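INSIG protein homolog (Mycobacterium vanbaalenii PYR-1, PDB 4XU6) binds diacylglycerol in the membrane as a homotrimeric bacterial relative of the sterol-sensing Insig proteins. Local coordinates at residues I5-V10 against A184-L189; H24-V27 against T31-Y34; A69-V74 against L119-G124; F148-D153 against P162-L167. All blocks are in the same frame, centred on the assembly; numbering follows the deposited sequence.

Interaction 1: I5-V10 against A184-L189; sequences ISEAVV and ARRPQL. With BOG (octyl beta-D-glucopyranoside), chain B.
A bidentate salt bridge between Glu7 and Arg186 joins the first and last helices of the six-helix membrane bundle, near the two ends of the chain: Glu7 lies in the first turns of helix 5-29, and Arg186 follows the last helix, 164-184. The arginine meets the carboxylate side-on, NE and NH2 each taking one oxygen. Arg186 NH2 reaches Glu7 OE1 at 2.8 Å with an almost straight N-H...O angle of 174°, and Arg186 NE lies 2.9 Å from Glu7 OE2. Both oxygens use their syn lone pairs, and the two flat groups are only 13° from coplanar, which is why both bonds can be good at once. Arginine suits the place because its guanidinium offers two parallel N-H groups; its chain, extended from CG to NE, carries them across to the helix. Backbone groups of the N-terminal arm fix the pair further, Arg4 N giving to Glu7 OE1 and Arg2 O accepting from Arg186 NH2. A molecule of octyl glucoside detergent rests against the same carboxylate, its O2 donating to Glu7 OE2 over 2.7 Å. Arg185 holds the other side of the sugar: NH1 bonds O5 of the detergent, and Arg185 NH2 lies 2.8 Å from its O6.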
loop_
_atom_site.group_PDB
_atom_site.type_symbol
_atom_site.label_atom_id
_atom_site.label_comp_id
_atom_site.label_asym_id
_atom_site.label_seq_id
_atom_site.Cartn_x
_atom_site.Cartn_y
_atom_site.Cartn_z
ATOM N N ILE A 5 0.901 33.061 10.586
ATOM C CA ILE A 5 0.477 33.281 9.203
ATOM C C ILE A 5 1.342 32.504 8.215
ATOM O O ILE A 5 0.825 31.899 7.277
ATOM C CB ILE A 5 0.466 34.785 8.829
ATOM C CG1 ILE A 5 -0.616 35.521 9.620
ATOM C CG2 ILE A 5 0.215 34.971 7.335
ATOM N N SER A 6 2.652 32.496 8.445
ATOM C CA SER A 6 3.566 31.825 7.529
ATOM C C SER A 6 3.313 30.319 7.478
ATOM O O SER A 6 3.421 29.694 6.416
ATOM C CB SER A 6 5.018 32.090 7.922
ATOM O OG SER A 6 5.313 31.524 9.191
ATOM N N GLU A 7 2.991 29.745 8.632
ATOM C CA GLU A 7 2.694 28.319 8.734
ATOM C C GLU A 7 1.403 27.990 8.015
ATOM O O GLU A 7 1.318 26.992 7.291
ATOM C CB GLU A 7 2.616 27.902 10.207
ATOM C CG GLU A 7 3.947 28.042 10.914
ATOM C CD GLU A 7 3.830 28.085 12.419
ATOM O OE1 GLU A 7 2.694 28.125 12.940
ATOM O OE2 GLU A 7 4.882 28.069 13.086
ATOM N N ALA A 8 0.397 28.840 8.208
ATOM C CA ALA A 8 -0.892 28.666 7.557
ATOM C C ALA A 8 -0.743 28.744 6.039
ATOM O O ALA A 8 -1.417 28.023 5.307
ATOM C CB ALA A 8 -1.899 29.705 8.051
ATOM N N VAL A 9 0.145 29.614 5.570
ATOM C CA VAL A 9 0.359 29.752 4.129
ATOM C C VAL A 9 1.044 28.517 3.536
ATOM O O VAL A 9 0.654 28.040 2.463
ATOM C CB VAL A 9 1.131 31.040 3.782
ATOM C CG1 VAL A 9 1.583 31.022 2.331
ATOM C CG2 VAL A 9 0.245 32.255 4.040
ATOM N N VAL A 10 2.044 27.990 4.238
ATOM C CA VAL A 10 2.722 26.772 3.792
ATOM C C VAL A 10 1.756 25.587 3.728
ATOM O O VAL A 10 1.773 24.824 2.763
ATOM C CB VAL A 10 3.936 26.418 4.671
ATOM C CG1 VAL A 10 4.420 25.007 4.363
ATOM C CG2 VAL A 10 5.065 27.439 4.467
ATOM N N ALA A 184 5.384 22.169 16.838
ATOM C CA ALA A 184 6.523 21.411 17.359
ATOM C C ALA A 184 7.877 21.812 16.760
ATOM O O ALA A 184 8.897 21.785 17.455
ATOM C CB ALA A 184 6.290 19.903 17.187
ATOM N N ARG A 185 7.891 22.176 15.482
ATOM C CA ARG A 185 9.143 22.483 14.788
ATOM C C ARG A 185 9.658 23.902 15.032
ATOM O O ARG A 185 10.719 24.266 14.530
ATOM C CB ARG A 185 9.001 22.258 13.279
ATOM C CG ARG A 185 8.080 23.255 12.594
ATOM C CD ARG A 185 8.144 23.128 11.070
ATOM N NE ARG A 185 9.459 23.503 10.549
ATOM C CZ ARG A 185 9.879 24.760 10.411
ATOM N NH1 ARG A 185 9.095 25.774 10.760
ATOM N NH2 ARG A 185 11.090 25.009 9.929
ATOM N N ARG A 186 8.906 24.705 15.782
ATOM C CA ARG A 186 9.356 26.057 16.121
ATOM C C ARG A 186 10.649 25.989 16.923
ATOM O O ARG A 186 10.920 24.972 17.558
ATOM C CB ARG A 186 8.266 26.806 16.900
ATOM C CG ARG A 186 7.056 27.135 16.040
ATOM C CD ARG A 186 5.918 27.715 16.859
ATOM N NE ARG A 186 4.744 27.952 16.029
ATOM C CZ ARG A 186 3.550 28.294 16.504
ATOM N NH1 ARG A 186 3.376 28.473 17.809
ATOM N NH2 ARG A 186 2.531 28.468 15.676
ATOM N N PRO A 187 11.460 27.063 16.883
ATOM C CA PRO A 187 12.743 27.067 17.603
ATOM C C PRO A 187 12.579 26.699 19.074
ATOM O O PRO A 187 11.624 27.138 19.725
ATOM C CB PRO A 187 13.213 28.518 17.466
ATOM C CG PRO A 187 12.602 28.990 16.175
ATOM C CD PRO A 187 11.252 28.310 16.123
ATOM N N GLN A 188 13.487 25.872 19.578
ATOM C CA GLN A 188 13.450 25.450 20.970
ATOM C C GLN A 188 14.713 25.916 21.676
ATOM O O GLN A 188 15.677 26.328 21.026
ATOM C CB GLN A 188 13.341 23.925 21.075
ATOM C CG GLN A 188 12.184 23.304 20.287
ATOM C CD GLN A 188 10.823 23.613 20.891
ATOM O OE1 GLN A 188 10.612 23.456 22.097
ATOM N NE2 GLN A 188 9.891 24.058 20.051
ATOM N N LEU A 189 14.702 25.860 23.005
ATOM C CA LEU A 189 15.899 26.157 23.789
ATOM C C LEU A 189 16.876 24.988 23.708
ATOM O O LEU A 189 16.492 23.838 23.935
ATOM C CB LEU A 189 15.542 26.428 25.254
ATOM C CG LEU A 189 15.386 27.873 25.739
ATOM C CD1 LEU A 189 15.796 28.885 24.681
ATOM C CD2 LEU A 189 13.972 28.138 26.228
HETATM C C1 BOG B . 8.239 29.272 10.687
HETATM O O1 BOG B . 7.165 28.490 10.172
HETATM C C2 BOG B . 8.187 29.289 12.223
HETATM O O2 BOG B . 6.933 29.838 12.651
HETATM C C3 BOG B . 9.332 30.111 12.786
HETATM O O3 BOG B . 9.356 29.985 14.213
HETATM C C4 BOG B . 10.649 29.596 12.221
HETATM O O4 BOG B . 11.706 30.465 12.647
HETATM C C5 BOG B . 10.607 29.511 10.691
HETATM O O5 BOG B . 9.488 28.731 10.257
HETATM C C6 BOG B . 11.893 28.911 10.122
HETATM O O6 BOG B . 12.069 27.567 10.584
HETATM C "C1'" BOG B . 7.244 28.231 8.760
HETATM C "C2'" BOG B . 6.299 27.068 8.458
HETATM C "C3'" BOG B . 6.893 26.014 7.545
HETATM C "C4'" BOG B . 6.828 24.639 8.197
HETATM C "C5'" BOG B . 5.482 23.947 8.031
HETATM C "C6'" BOG B . 5.711 22.536 7.485
HETATM C "C7'" BOG B . 4.463 21.663 7.586
HETATM C "C8'" BOG B . 4.094 21.423 9.037
HETATM O O HOH W 1 6.613 26.034 12.135
#

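Interaction 2: H24-V27 against T31-Y34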
loop_
_atom_site.group_PDB
_atom_site.type_symbol
_atom_site.label_atom_id
_atom_site.label_comp_id
_atom_site.label_asym_id
_atom_site.label_seq_id
_atom_site.Cartn_x
_atom_site.Cartn_y
_atom_site.Cartn_z
ATOM N N HIS A 24 -6.368 16.528 -11.045
ATOM C CA HIS A 24 -5.961 16.208 -12.410
ATOM C C HIS A 24 -6.117 14.708 -12.676
ATOM O O HIS A 24 -6.594 14.302 -13.733
ATOM C CB HIS A 24 -4.512 16.601 -12.686
ATOM C CG HIS A 24 -3.987 16.003 -13.955
ATOM N ND1 HIS A 24 -4.340 16.479 -15.200
ATOM C CD2 HIS A 24 -3.197 14.923 -14.175
ATOM C CE1 HIS A 24 -3.763 15.740 -16.133
ATOM N NE2 HIS A 24 -3.069 14.786 -15.539
ATOM N N SER A 25 -5.714 13.888 -11.709
ATOM C CA SER A 25 -5.831 12.438 -11.845
ATOM C C SER A 25 -7.286 12.004 -12.046
ATOM O O SER A 25 -7.578 11.179 -12.914
ATOM C CB SER A 25 -5.219 11.736 -10.627
ATOM O OG SER A 25 -3.828 11.995 -10.554
ATOM N N HIS A 26 -8.203 12.563 -11.256
ATOM C CA HIS A 26 -9.629 12.274 -11.435
ATOM C C HIS A 26 -10.154 12.708 -12.806
ATOM O O HIS A 26 -10.902 11.975 -13.458
ATOM C CB HIS A 26 -10.463 12.936 -10.329
ATOM C CG HIS A 26 -10.527 12.131 -9.067
ATOM N ND1 HIS A 26 -11.114 12.597 -7.910
ATOM C CD2 HIS A 26 -10.087 10.881 -8.789
ATOM C CE1 HIS A 26 -11.024 11.671 -6.970
ATOM N NE2 HIS A 26 -10.407 10.618 -7.479
ATOM N N VAL A 27 -9.764 13.901 -13.244
ATOM C CA VAL A 27 -10.250 14.405 -14.533
ATOM C C VAL A 27 -9.727 13.570 -15.706
ATOM O O VAL A 27 -10.511 13.147 -16.571
ATOM C CB VAL A 27 -9.924 15.899 -14.729
ATOM C CG1 VAL A 27 -10.196 16.341 -16.180
ATOM C CG2 VAL A 27 -10.741 16.750 -13.749
ATOM N N THR A 31 -12.847 10.022 -13.776
ATOM C CA THR A 31 -13.525 9.819 -12.493
ATOM C C THR A 31 -14.531 10.949 -12.284
ATOM O O THR A 31 -15.640 10.726 -11.798
ATOM C CB THR A 31 -12.520 9.815 -11.313
ATOM O OG1 THR A 31 -11.540 8.786 -11.512
ATOM C CG2 THR A 31 -13.239 9.587 -9.969
ATOM N N THR A 32 -14.119 12.166 -12.636
ATOM C CA THR A 32 -14.995 13.329 -12.561
ATOM C C THR A 32 -14.907 14.100 -13.866
ATOM O O THR A 32 -13.963 13.909 -14.649
ATOM C CB THR A 32 -14.602 14.295 -11.418
ATOM O OG1 THR A 32 -13.240 14.732 -11.592
ATOM C CG2 THR A 32 -14.759 13.630 -10.044
ATOM N N VAL A 33 -15.894 14.967 -14.093
ATOM C CA VAL A 33 -15.918 15.856 -15.259
ATOM C C VAL A 33 -16.440 17.201 -14.790
ATOM O O VAL A 33 -17.477 17.251 -14.135
ATOM C CB VAL A 33 -16.915 15.357 -16.335
ATOM C CG1 VAL A 33 -16.952 16.327 -17.529
ATOM C CG2 VAL A 33 -16.580 13.955 -16.798
ATOM N N TYR A 34 -15.752 18.293 -15.120
ATOM C CA TYR A 34 -16.255 19.619 -14.763
ATOM C C TYR A 34 -17.228 20.181 -15.809
ATOM O O TYR A 34 -17.099 19.908 -17.005
ATOM C CB TYR A 34 -15.113 20.606 -14.544
ATOM C CG TYR A 34 -14.397 20.427 -13.222
ATOM C CD1 TYR A 34 -14.949 20.914 -12.045
ATOM C CD2 TYR A 34 -13.162 19.784 -13.153
ATOM C CE1 TYR A 34 -14.308 20.758 -10.834
ATOM C CE2 TYR A 34 -12.504 19.620 -11.935
ATOM C CZ TYR A 34 -13.087 20.117 -10.779
ATOM O OH TYR A 34 -12.460 19.978 -9.559
HETATM O O HOH W 2 -12.961 13.897 -17.151
#
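With chi1 at -83°, His26 turns its ring away from its own carbonyl carbon and over Thr31, whose chi1 sets OG1 beside the backbone N and leaves the methyl CG2 trans to it. The result is a CH-pi contact: Thr31 CG2 stands 3.8 Å from the centroid of the His26 ring, over one face and displaced toward its rim. Threonine serves well here, giving a methyl to the ring while its OG1 bonds Thr29 OG1. Beneath them His26 O receives two weak backbone bonds, one short (2.8 Å) but strongly bent from Thr31 N, the other straighter but stretched to 3.3 Å from Thr32 N. Val27 adds an apolar touch, its CG2 lying 3.8 Å from Tyr34 CE2, while the hydroxyl of that tyrosine is held by Asp23. One water donates to both Val27 O and Thr32 O, tying the helix end to the strand. The imidazole is fixed by Thr93, whose OG1 bonds His26 NE2, and by Tyr90, which meets it edge-to-face. This is a tight helix-to-strand turn: helix 5-29 ends and the chain swings sharply aside into strand 32-34, setting His26 in the diacylglycerol-binding pocket, where it touches a bound tridecanoic acid.

Interaction 3: A69-V74 against L119-G124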
loop_
_atom_site.group_PDB
_atom_site.type_symbol
_atom_site.label_atom_id
_atom_site.label_comp_id
_atom_site.label_asym_id
_atom_site.label_seq_id
_atom_site.Cartn_x
_atom_site.Cartn_y
_atom_site.Cartn_z
ATOM N N ALA A 69 -4.229 18.447 24.031
ATOM C CA ALA A 69 -2.887 17.867 23.993
ATOM C C ALA A 69 -2.257 17.628 22.615
ATOM O O ALA A 69 -1.969 16.480 22.275
ATOM C CB ALA A 69 -2.874 16.572 24.786
ATOM N N PRO A 70 -2.015 18.703 21.838
ATOM C CA PRO A 70 -1.275 18.518 20.583
ATOM C C PRO A 70 0.052 17.856 20.887
ATOM O O PRO A 70 0.700 18.222 21.873
ATOM C CB PRO A 70 -1.040 19.949 20.098
ATOM C CG PRO A 70 -2.162 20.746 20.716
ATOM C CD PRO A 70 -2.362 20.119 22.068
ATOM N N ARG A 71 0.440 16.883 20.069
ATOM C CA ARG A 71 1.624 16.091 20.359
ATOM C C ARG A 71 2.881 16.860 20.001
ATOM O O ARG A 71 2.996 17.397 18.902
ATOM C CB ARG A 71 1.569 14.767 19.593
ATOM C CG ARG A 71 0.434 13.863 20.037
ATOM C CD ARG A 71 0.261 12.694 19.071
ATOM N NE ARG A 71 -0.163 13.157 17.751
ATOM C CZ ARG A 71 -0.324 12.356 16.701
ATOM N NH1 ARG A 71 -0.086 11.053 16.814
ATOM N NH2 ARG A 71 -0.717 12.863 15.543
ATOM N N ASP A 72 3.827 16.929 20.933
ATOM C CA ASP A 72 5.066 17.653 20.678
ATOM C C ASP A 72 6.090 16.764 19.975
ATOM O O ASP A 72 7.123 17.242 19.514
ATOM C CB ASP A 72 5.639 18.202 21.979
ATOM N N GLY A 73 5.805 15.470 19.893
ATOM C CA GLY A 73 6.781 14.530 19.364
ATOM C C GLY A 73 6.650 14.229 17.877
ATOM O O GLY A 73 7.325 13.333 17.360
ATOM N N VAL A 74 5.792 14.976 17.187
ATOM C CA VAL A 74 5.559 14.767 15.749
ATOM C C VAL A 74 6.782 15.150 14.913
ATOM O O VAL A 74 7.467 16.126 15.212
ATOM C CB VAL A 74 4.302 15.544 15.279
ATOM C CG1 VAL A 74 4.200 15.583 13.754
ATOM C CG2 VAL A 74 3.062 14.904 15.878
ATOM N N LEU A 119 -0.234 7.128 12.326
ATOM C CA LEU A 119 0.119 8.539 12.499
ATOM C C LEU A 119 -0.817 9.344 13.387
ATOM O O LEU A 119 -0.434 10.400 13.903
ATOM C CB LEU A 119 0.151 9.224 11.129
ATOM C CG LEU A 119 1.138 8.700 10.102
ATOM C CD1 LEU A 119 0.895 9.431 8.801
ATOM C CD2 LEU A 119 2.561 8.918 10.578
ATOM N N GLY A 120 -2.045 8.873 13.554
ATOM C CA GLY A 120 -3.064 9.702 14.172
ATOM C C GLY A 120 -3.246 9.497 15.664
ATOM O O GLY A 120 -2.710 8.552 16.252
ATOM N N ASP A 121 -4.001 10.402 16.279
ATOM C CA ASP A 121 -4.441 10.209 17.656
ATOM C C ASP A 121 -5.944 10.466 17.735
ATOM O O ASP A 121 -6.600 10.602 16.702
ATOM C CB ASP A 121 -3.638 11.082 18.631
ATOM C CG ASP A 121 -3.746 12.578 18.334
ATOM O OD1 ASP A 121 -4.372 12.973 17.330
ATOM O OD2 ASP A 121 -3.180 13.373 19.111
ATOM N N GLY A 122 -6.497 10.518 18.944
ATOM C CA GLY A 122 -7.926 10.757 19.100
ATOM C C GLY A 122 -8.414 12.061 18.477
ATOM O O GLY A 122 -9.324 12.053 17.671
ATOM N N PRO A 123 -7.816 13.198 18.871
ATOM C CA PRO A 123 -8.210 14.470 18.251
ATOM C C PRO A 123 -8.016 14.488 16.728
ATOM O O PRO A 123 -8.809 15.116 16.036
ATOM C CB PRO A 123 -7.276 15.475 18.914
ATOM C CG PRO A 123 -7.071 14.888 20.308
ATOM C CD PRO A 123 -6.966 13.401 20.058
ATOM N N GLY A 124 -6.981 13.815 16.228
ATOM C CA GLY A 124 -6.775 13.699 14.789
ATOM C C GLY A 124 -7.921 12.983 14.098
ATOM O O GLY A 124 -8.356 13.372 13.012
#
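The loop 69-74, between helices 48-64 and 76-96, keeps its backbone well clear of the turn from helix 101-119 into helix 122-144, the nearest CA atoms, those of Arg71 and Asp121, being 8.9 Å apart. Arg71 spans the gap. Its guanidinium approaches end-on, and both terminal nitrogens donate to a single acceptor: Arg71 NH1 and Arg71 NH2 each lie 3.0 Å from Leu119 O. The NH2 donor lies in the carbonyl plane, whereas NH1 stands 45° above it. Leu119 ends its helix, where a carbonyl has lost its usual partner within the helix, and an arginine can supply two N-H groups at once. Asp121 stacks its carboxylate over one guanidinium face, the planes 21° apart and Asp121 OD2 3.3 Å from Arg71 NE, a salt bridge of charge alone. With chi1 at 59° this carboxylate folds back over the backbone, and Asp121 OD1 accepts from Gly124 N at 3.0 Å, capping helix 122-144 from the N-cap position. Further charges join: Arg64 pairs with Asp121 OD2 and Glu180 of helix 164-184 with Arg71 NH2. Such alternating charges would largely offset one another, so Arg71 probably stays protonated and Asp121 ionised.

Interaction 4: F148-D153 against P162-L167. With TDA (N-tridecanoic acid), chain E.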
loop_
_atom_site.group_PDB
_atom_site.type_symbol
_atom_site.label_atom_id
_atom_site.label_comp_id
_atom_site.label_asym_id
_atom_site.label_seq_id
_atom_site.Cartn_x
_atom_site.Cartn_y
_atom_site.Cartn_z
ATOM N N PHE A 148 -19.942 20.081 -11.389
ATOM C CA PHE A 148 -19.212 18.950 -11.945
ATOM C C PHE A 148 -20.017 17.687 -11.691
ATOM O O PHE A 148 -21.052 17.738 -11.030
ATOM C CB PHE A 148 -17.783 18.854 -11.368
ATOM C CG PHE A 148 -17.712 18.412 -9.912
ATOM C CD1 PHE A 148 -18.004 19.300 -8.888
ATOM C CD2 PHE A 148 -17.294 17.124 -9.581
ATOM C CE1 PHE A 148 -17.916 18.909 -7.548
ATOM C CE2 PHE A 148 -17.204 16.719 -8.246
ATOM C CZ PHE A 148 -17.519 17.612 -7.230
ATOM N N ALA A 149 -19.570 16.559 -12.227
ATOM C CA ALA A 149 -20.252 15.301 -11.959
ATOM C C ALA A 149 -19.242 14.174 -11.805
ATOM O O ALA A 149 -18.130 14.261 -12.328
ATOM C CB ALA A 149 -21.243 14.978 -13.073
ATOM N N TYR A 150 -19.639 13.117 -11.105
ATOM C CA TYR A 150 -18.831 11.902 -11.046
ATOM C C TYR A 150 -19.209 10.960 -12.180
ATOM O O TYR A 150 -20.307 11.044 -12.733
ATOM C CB TYR A 150 -18.980 11.204 -9.681
ATOM C CG TYR A 150 -18.064 11.785 -8.629
ATOM C CD1 TYR A 150 -18.406 12.949 -7.948
ATOM C CD2 TYR A 150 -16.844 11.178 -8.327
ATOM C CE1 TYR A 150 -17.554 13.498 -7.000
ATOM C CE2 TYR A 150 -15.993 11.714 -7.381
ATOM C CZ TYR A 150 -16.350 12.872 -6.717
ATOM O OH TYR A 150 -15.502 13.421 -5.779
ATOM N N HIS A 151 -18.276 10.091 -12.548
ATOM C CA HIS A 151 -18.556 9.004 -13.475
ATOM C C HIS A 151 -19.742 8.214 -12.922
ATOM O O HIS A 151 -19.872 8.071 -11.709
ATOM C CB HIS A 151 -17.328 8.102 -13.589
ATOM C CG HIS A 151 -17.410 7.104 -14.700
ATOM N ND1 HIS A 151 -17.999 5.867 -14.546
ATOM C CD2 HIS A 151 -16.976 7.159 -15.981
ATOM C CE1 HIS A 151 -17.925 5.202 -15.687
ATOM N NE2 HIS A 151 -17.312 5.965 -16.573
ATOM N N PRO A 152 -20.632 7.728 -13.809
ATOM C CA PRO A 152 -21.858 7.057 -13.355
ATOM C C PRO A 152 -21.590 5.800 -12.526
ATOM O O PRO A 152 -22.456 5.383 -11.762
ATOM C CB PRO A 152 -22.566 6.690 -14.665
ATOM C CG PRO A 152 -22.067 7.687 -15.651
ATOM C CD PRO A 152 -20.632 7.953 -15.267
ATOM N N ASP A 153 -20.412 5.206 -12.663
ATOM C CA ASP A 153 -20.078 4.046 -11.840
ATOM C C ASP A 153 -19.359 4.425 -10.537
ATOM O O ASP A 153 -18.906 3.551 -9.793
ATOM C CB ASP A 153 -19.303 3.002 -12.649
ATOM C CG ASP A 153 -20.179 2.301 -13.680
ATOM O OD1 ASP A 153 -21.407 2.217 -13.449
ATOM O OD2 ASP A 153 -19.646 1.842 -14.715
ATOM N N PRO A 162 -18.657 7.142 -2.825
ATOM C CA PRO A 162 -18.583 6.705 -1.425
ATOM C C PRO A 162 -17.153 6.752 -0.869
ATOM O O PRO A 162 -16.990 6.997 0.326
ATOM C CB PRO A 162 -19.105 5.266 -1.482
ATOM C CG PRO A 162 -20.095 5.292 -2.647
ATOM C CD PRO A 162 -19.444 6.217 -3.666
ATOM N N PHE A 163 -16.141 6.557 -1.720
ATOM C CA PHE A 163 -14.752 6.605 -1.255
ATOM C C PHE A 163 -14.332 7.969 -0.697
ATOM O O PHE A 163 -13.311 8.067 -0.030
ATOM C CB PHE A 163 -13.738 6.088 -2.305
ATOM C CG PHE A 163 -13.613 6.947 -3.556
ATOM C CD1 PHE A 163 -13.080 8.240 -3.500
ATOM C CD2 PHE A 163 -13.959 6.424 -4.794
ATOM C CE1 PHE A 163 -12.946 9.012 -4.661
ATOM C CE2 PHE A 163 -13.826 7.180 -5.964
ATOM C CZ PHE A 163 -13.317 8.476 -5.894
ATOM N N LEU A 164 -15.107 9.017 -0.980
ATOM C CA LEU A 164 -14.799 10.336 -0.428
ATOM C C LEU A 164 -14.788 10.324 1.089
ATOM O O LEU A 164 -14.007 11.033 1.708
ATOM C CB LEU A 164 -15.795 11.392 -0.913
ATOM C CG LEU A 164 -15.714 11.725 -2.403
ATOM C CD1 LEU A 164 -16.788 12.755 -2.763
ATOM C CD2 LEU A 164 -14.329 12.246 -2.766
ATOM N N ALA A 165 -15.661 9.532 1.700
ATOM C CA ALA A 165 -15.711 9.534 3.155
ATOM C C ALA A 165 -14.369 9.103 3.788
ATOM O O ALA A 165 -13.803 9.855 4.583
ATOM C CB ALA A 165 -16.913 8.716 3.689
ATOM N N PRO A 166 -13.838 7.912 3.420
ATOM C CA PRO A 166 -12.527 7.622 4.020
ATOM C C PRO A 166 -11.385 8.463 3.434
ATOM O O PRO A 166 -10.385 8.665 4.120
ATOM C CB PRO A 166 -12.313 6.130 3.710
ATOM C CG PRO A 166 -13.212 5.827 2.547
ATOM C CD PRO A 166 -14.409 6.730 2.744
ATOM N N LEU A 167 -11.515 8.948 2.200
ATOM C CA LEU A 167 -10.451 9.792 1.646
ATOM C C LEU A 167 -10.337 11.098 2.430
ATOM O O LEU A 167 -9.245 11.481 2.837
ATOM C CB LEU A 167 -10.654 10.060 0.145
ATOM C CG LEU A 167 -9.654 10.998 -0.552
ATOM C CD1 LEU A 167 -8.233 10.476 -0.423
ATOM C CD2 LEU A 167 -10.044 11.201 -2.039
HETATM O O21 TDA E . -12.581 14.023 -5.175
HETATM O O22 TDA E . -13.380 16.106 -5.836
HETATM C C21 TDA E . -12.674 15.476 -5.048
HETATM C C22 TDA E . -11.866 16.208 -4.016
HETATM C C23 TDA E . -11.321 15.255 -2.948
HETATM C C24 TDA E . -10.365 15.977 -1.998
HETATM C C25 TDA E . -9.908 15.057 -0.864
HETATM C C26 TDA E . -8.933 15.748 0.085
HETATM C C27 TDA E . -7.623 15.977 -0.655
HETATM C C28 TDA E . -6.578 16.631 0.220
HETATM C C29 TDA E . -5.360 16.973 -0.623
HETATM C C30 TDA E . -4.307 17.575 0.288
HETATM C C31 TDA E . -3.793 16.519 1.255
HETATM C C32 TDA E . -2.604 17.044 2.050
HETATM C C33 TDA E . -2.447 16.285 3.361
#
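The head of the lipid pocket is where this contact lies: strand 148-150 brings Tyr150, a diacylglycerol-binding residue, against the segment leading into the transmembrane helix 164-184. Tyr150 and Leu164 point at each other from opposite directions, and the phenol oxygen settles between the two branches of the leucine. Leu164 CD1 is 3.3 Å from Tyr150 OH, Leu164 CD2 lies 3.4 Å from the same oxygen, and CD1 also touches the ring at Tyr150 CZ, 4.0 Å away. Leucine suits this position because its forked end can flank the hydroxyl without competing for it. Phe163, the preceding residue, adds a looser apolar touch, Phe163 CZ to Tyr150 CE2 at 4.5 Å; its ring also touches Val108 of helix 101-119 and Thr93 of helix 76-96. The tyrosine reaches the pocket because its CG lies beside the backbone N (chi1 -84°), which sends the ring from the strand toward the helix. A tyrosine is apt here, since its flat ring packs among apolar neighbours while its hydroxyl offers a polar end. Glu139 of helix 122-144 bonds that hydroxyl and so helps to position it; Leu164 packs on the same glutamate. Deeper in the pocket Leu167 touches the acyl chain, with Leu167 CD2 4.0 Å from C25 of the bound tridecanoic acid. At its head the fatty acid comes to the edge of the tyrosine ring, near the ring plane, with its carboxylate O21 3.0 Å from Tyr150 OH and 3.5 Å from Leu164 CD2.

In the fold
The four contacts fall into two groups at opposite ends of the helical bundle. Interactions 2 and 4, their centres about 10 Å apart, meet through the two-stranded antiparallel sheet of strands 32-34 and 148-150, and together place His26 and Tyr150 at one lipid pocket. Interactions 1 and 3 lie on the other side of the chain's centre, about 16 Å from each other, touching where Ala184 packs on Asp72. Helix 5-29 runs between the groups, linking interactions 1 and 2, whose centres are about 34 Å apart. Along the chain interaction 1 closes the outermost loop; interactions 2, 3 and 4 follow in series within it. The charged ties (1 and 3) lie at one end and the head of the lipid pocket (2 and 4) at the other.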